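Local coordinates for sortase B (Clostridium perfringens, PDB 5YFK), which is a sortase B cysteine transpeptidase, of a family that typically attaches surface proteins to the bacterial cell wall, at residues I94-D97 with S98-L102. The protein carries 1 engineered substitution. Numbering follows the deposited sequence.
Sequences IFVD and SENNL
D97 lays its carboxylate over the start of the chain that follows it, against the backbone of S98 and E99. D97 OD2 takes the N-H of E99 on the anti lone pair, 2.8 Å from D97 OD2 to E99 N, at an N-H...O angle of 157°. CG stands anti to the backbone N of D97 (chi1 -164°), which turns the carboxylate forward along the chain. This side-chain to backbone bond, spanning two residues, makes an Asx turn. It overlaps a type I beta turn from D97 to N100, closed by N100 N to D97 O at 3.0 Å. Q72 also donates to the same carbonyl.

Along the turn, S98 OG donates to E99 OE1 at 2.9 Å. The E99 chain bends at chi2 (-46°), which brings its carboxylate back beside the serine.

Below the turn, the side chains of V96 and N100 meet at a slant. CG2 of V96 lies 3.2 Å from N100 OD1. V96 CG2 also meets L102 CD2 at 3.9 Å, and the side chains of V96 and L102 both pack on I108. The amide of N100 is held from outside the turn: OD1 accepts from V109 N, and ND2 donates to D105 and to N107 O.

The turn thus ends strand 94-96 and starts the loop to strand 107-111, within the beta-barrel fold of sortases. Both carboxylate oxygens of D97 are hydrogen-bonded, OD2 to E99 N and OD1 to the hydroxyl of Y111. These bonds restrict rotation of the buried carboxylate, and the two partners would probably help to stabilise a negative charge on it.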
loop_
_atom_site.group_PDB
_atom_site.type_symbol
_atom_site.label_atom_id
_atom_site.label_comp_id
_atom_site.label_asym_id
_atom_site.label_seq_id
_atom_site.Cartn_x
_atom_site.Cartn_y
_atom_site.Cartn_z
ATOM N N ILE A 94 2.080 8.197 2.735
ATOM C CA ILE A 94 2.101 6.841 2.158
ATOM C C ILE A 94 2.725 6.928 0.770
ATOM O O ILE A 94 2.355 7.807 -0.028
ATOM C CB ILE A 94 0.694 6.276 2.031
ATOM C CG1 ILE A 94 -0.049 6.382 3.364
ATOM C CG2 ILE A 94 0.748 4.825 1.547
ATOM C CD1 ILE A 94 0.656 5.798 4.568
ATOM N N PHE A 95 3.769 6.138 0.534
ATOM C CA PHE A 95 4.510 6.257 -0.727
ATOM C C PHE A 95 4.835 4.946 -1.395
ATOM O O PHE A 95 5.092 3.925 -0.751
ATOM C CB PHE A 95 5.778 7.111 -0.556
ATOM C CG PHE A 95 6.783 6.545 0.404
ATOM C CD1 PHE A 95 6.724 6.843 1.745
ATOM C CD2 PHE A 95 7.810 5.734 -0.046
ATOM C CE1 PHE A 95 7.614 6.265 2.638
ATOM C CE2 PHE A 95 8.750 5.223 0.828
ATOM C CZ PHE A 95 8.703 5.568 2.160
ATOM N N VAL A 96 4.795 4.996 -2.719
ATOM C CA VAL A 96 5.175 3.871 -3.558
ATOM C C VAL A 96 6.686 3.896 -3.799
ATOM O O VAL A 96 7.329 4.961 -3.849
ATOM C CB VAL A 96 4.381 3.827 -4.893
ATOM C CG1 VAL A 96 4.481 5.144 -5.638
ATOM C CG2 VAL A 96 4.833 2.658 -5.764
ATOM N N ASP A 97 7.260 2.707 -3.838
ATOM C CA ASP A 97 8.691 2.546 -4.049
ATOM C C ASP A 97 9.182 3.425 -5.182
ATOM O O ASP A 97 8.589 3.435 -6.267
ATOM C CB ASP A 97 8.991 1.090 -4.391
ATOM C CG ASP A 97 10.464 0.746 -4.252
ATOM O OD1 ASP A 97 10.855 0.153 -3.221
ATOM O OD2 ASP A 97 11.249 1.188 -5.103
ATOM N N SER A 98 10.286 4.140 -4.942
ATOM C CA SER A 98 10.806 5.089 -5.947
ATOM C C SER A 98 11.251 4.398 -7.243
ATOM O O SER A 98 11.197 5.013 -8.301
ATOM C CB SER A 98 11.990 5.868 -5.368
ATOM O OG SER A 98 13.023 4.968 -4.984
ATOM N N GLU A 99 11.505 3.090 -7.168
ATOM C CA GLU A 99 11.951 2.300 -8.324
ATOM C C GLU A 99 10.769 1.665 -9.089
ATOM O O GLU A 99 10.941 1.192 -10.206
ATOM C CB GLU A 99 12.932 1.208 -7.884
ATOM C CG GLU A 99 14.127 1.703 -7.087
ATOM C CD GLU A 99 14.780 2.931 -7.713
ATOM O OE1 GLU A 99 14.784 4.021 -7.076
ATOM O OE2 GLU A 99 15.224 2.822 -8.876
ATOM N N ASN A 100 9.558 1.728 -8.526
ATOM C CA ASN A 100 8.394 1.181 -9.204
ATOM C C ASN A 100 8.109 1.875 -10.518
ATOM O O ASN A 100 7.986 3.106 -10.577
ATOM C CB ASN A 100 7.149 1.265 -8.322
ATOM C CG ASN A 100 6.747 -0.078 -7.724
ATOM O OD1 ASN A 100 6.192 -0.108 -6.631
ATOM N ND2 ASN A 100 6.881 -1.151 -8.482
ATOM N N ASN A 101 7.932 1.075 -11.564
ATOM C CA ASN A 101 7.236 1.554 -12.765
ATOM C C ASN A 101 5.797 1.089 -12.750
ATOM O O ASN A 101 5.509 -0.105 -12.977
ATOM C CB ASN A 101 7.948 1.095 -14.042
ATOM C CG ASN A 101 7.260 1.579 -15.313
ATOM O OD1 ASN A 101 6.047 1.761 -15.359
ATOM N ND2 ASN A 101 8.057 1.919 -16.304
ATOM N N LEU A 102 4.882 2.028 -12.494
ATOM C CA LEU A 102 3.489 1.683 -12.208
ATOM C C LEU A 102 2.744 1.212 -13.454
ATOM O O LEU A 102 1.803 0.420 -13.362
ATOM C CB LEU A 102 2.756 2.867 -11.580
ATOM C CG LEU A 102 3.234 3.276 -10.184
ATOM C CD1 LEU A 102 2.378 4.426 -9.667
ATOM C CD2 LEU A 102 3.142 2.076 -9.242
#